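Local coordinates for ParM protein (Staphylococcus aureus, PDB 3JS6), which probably assembles into actin-like filaments that help segregate plasmid DNA, at residues V114-G119 / K135-S140. Residues are numbered along the deposited sequence; the frame is centred on the assembly and turned at random.
Sequences VVIATG and KLLNKS
Ile116 reaches Leu137 with the far end of its side chain: CD1 stops 3.9 Å from the carbonyl O of Leu137 and 4.4 Å from Leu137 CB, so the methyl lies beside the last helical residue of 128-137. CG1 sits beside the backbone N and CD1 is anti to CA (chi2 177°), which extends the chain toward the helix end. At the CA atoms the two residues are 7.5 Å apart, the shortest such spacing between the segments. Leu137 O also accepts a weak hydrogen bond from Lys139 N (3.0 Å), closing an inverse gamma turn centred on Asn138, and a weak hydrogen bond from the side-chain NH1 of Arg141. The arrangement is a helix end laid on a strand of the central mixed sheet in the actin-like N-terminal domain: strand 111-120 runs parallel to both 4-11 and 148-161, and helix 90-104 packs on the same face, Ile100 touching Ile116 and Val96 touching Leu137. Ala117 points its CB away from the helix, and helix 325-342 meets it through Tyr330. At Thr118 the methyl again faces the helix, CG2 lying 3.6 Å from Leu137 CD1, with the two side chains crossing at a slant. Chi1 of -171° turns OG1 anti to the backbone N and sets CG2 between that N and the carbonyl carbon, from where it meets Leu137. OG1 is hydrogen-bonded to Leu9 O of the adjoining strand.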
loop_
_atom_site.group_PDB
_atom_site.type_symbol
_atom_site.label_atom_id
_atom_site.label_comp_id
_atom_site.label_asym_id
_atom_site.label_seq_id
_atom_site.Cartn_x
_atom_site.Cartn_y
_atom_site.Cartn_z
ATOM N N VAL A 114 -12.146 6.857 15.468
ATOM C CA VAL A 114 -11.725 5.753 14.630
ATOM C C VAL A 114 -10.761 4.817 15.292
ATOM O O VAL A 114 -10.221 5.087 16.380
ATOM C CB VAL A 114 -10.967 6.276 13.380
ATOM C CG1 VAL A 114 -11.794 7.334 12.650
ATOM C CG2 VAL A 114 -9.608 6.884 13.824
ATOM N N VAL A 115 -10.564 3.697 14.608
ATOM C CA VAL A 115 -9.528 2.745 14.956
ATOM C C VAL A 115 -8.731 2.756 13.629
ATOM O O VAL A 115 -9.317 2.952 12.555
ATOM C CB VAL A 115 -10.048 1.353 15.207
ATOM C CG1 VAL A 115 -10.763 1.315 16.573
ATOM C CG2 VAL A 115 -10.980 0.939 14.077
ATOM N N ILE A 116 -7.418 2.580 13.705
ATOM C CA ILE A 116 -6.565 2.570 12.516
ATOM C C ILE A 116 -5.877 1.216 12.336
ATOM O O ILE A 116 -5.214 0.712 13.253
ATOM C CB ILE A 116 -5.460 3.665 12.608
ATOM C CG1 ILE A 116 -6.098 5.050 12.700
ATOM C CG2 ILE A 116 -4.510 3.559 11.412
ATOM C CD1 ILE A 116 -5.056 6.186 12.874
ATOM N N ALA A 117 -6.068 0.621 11.166
ATOM C CA ALA A 117 -5.440 -0.643 10.818
ATOM C C ALA A 117 -4.414 -0.343 9.719
ATOM O O ALA A 117 -4.747 0.250 8.706
ATOM C CB ALA A 117 -6.475 -1.618 10.296
ATOM N N THR A 118 -3.165 -0.731 9.934
ATOM C CA THR A 118 -2.159 -0.498 8.925
ATOM C C THR A 118 -1.116 -1.614 8.978
ATOM O O THR A 118 -1.255 -2.579 9.742
ATOM C CB THR A 118 -1.488 0.858 9.122
ATOM O OG1 THR A 118 -0.652 1.132 7.986
ATOM C CG2 THR A 118 -0.650 0.869 10.430
ATOM N N GLY A 119 -0.088 -1.482 8.157
ATOM C CA GLY A 119 0.966 -2.473 8.129
ATOM C C GLY A 119 2.341 -1.831 8.018
ATOM O O GLY A 119 2.465 -0.613 7.832
ATOM N N LYS A 135 3.041 5.177 17.910
ATOM C CA LYS A 135 2.942 6.451 18.624
ATOM C C LYS A 135 2.508 7.590 17.679
ATOM O O LYS A 135 1.842 8.543 18.081
ATOM C CB LYS A 135 4.277 6.811 19.280
ATOM C CG LYS A 135 4.389 6.381 20.725
ATOM C CD LYS A 135 5.686 6.891 21.356
ATOM C CE LYS A 135 5.809 8.413 21.205
ATOM N NZ LYS A 135 7.082 8.970 21.767
ATOM N N LEU A 136 2.897 7.502 16.417
ATOM C CA LEU A 136 2.491 8.525 15.476
ATOM C C LEU A 136 0.974 8.396 15.248
ATOM O O LEU A 136 0.255 9.383 15.207
ATOM C CB LEU A 136 3.211 8.330 14.136
ATOM C CG LEU A 136 4.698 8.668 13.993
ATOM C CD1 LEU A 136 5.197 8.220 12.604
ATOM C CD2 LEU A 136 4.905 10.177 14.172
ATOM N N LEU A 137 0.507 7.160 15.125
ATOM C CA LEU A 137 -0.895 6.863 14.832
ATOM C C LEU A 137 -1.881 7.049 15.973
ATOM O O LEU A 137 -2.964 7.619 15.801
ATOM C CB LEU A 137 -0.999 5.423 14.335
ATOM C CG LEU A 137 -0.191 5.135 13.070
ATOM C CD1 LEU A 137 -0.230 3.618 12.766
ATOM C CD2 LEU A 137 -0.755 5.952 11.905
ATOM N N ASN A 138 -1.494 6.573 17.146
ATOM C CA ASN A 138 -2.376 6.635 18.293
ATOM C C ASN A 138 -2.413 7.941 19.059
ATOM O O ASN A 138 -1.789 8.058 20.114
ATOM C CB ASN A 138 -2.046 5.506 19.257
ATOM C CG ASN A 138 -3.257 5.026 19.992
ATOM O OD1 ASN A 138 -4.148 5.814 20.294
ATOM N ND2 ASN A 138 -3.311 3.729 20.282
ATOM N N LYS A 139 -3.165 8.910 18.530
ATOM C CA LYS A 139 -3.332 10.207 19.169
ATOM C C LYS A 139 -4.477 10.983 18.544
ATOM O O LYS A 139 -4.888 10.712 17.418
ATOM C CB LYS A 139 -2.048 11.044 19.084
ATOM C CG LYS A 139 -1.656 11.493 17.696
ATOM C CD LYS A 139 -0.329 12.245 17.735
ATOM C CE LYS A 139 0.215 12.480 16.328
ATOM N NZ LYS A 139 1.538 13.138 16.358
ATOM N N SER A 140 -4.999 11.939 19.296
ATOM C CA SER A 140 -6.082 12.772 18.819
ATOM C C SER A 140 -5.479 13.923 18.061
ATOM O O SER A 140 -4.330 14.271 18.290
ATOM C CB SER A 140 -6.890 13.335 19.997
ATOM O OG SER A 140 -7.785 12.358 20.492
#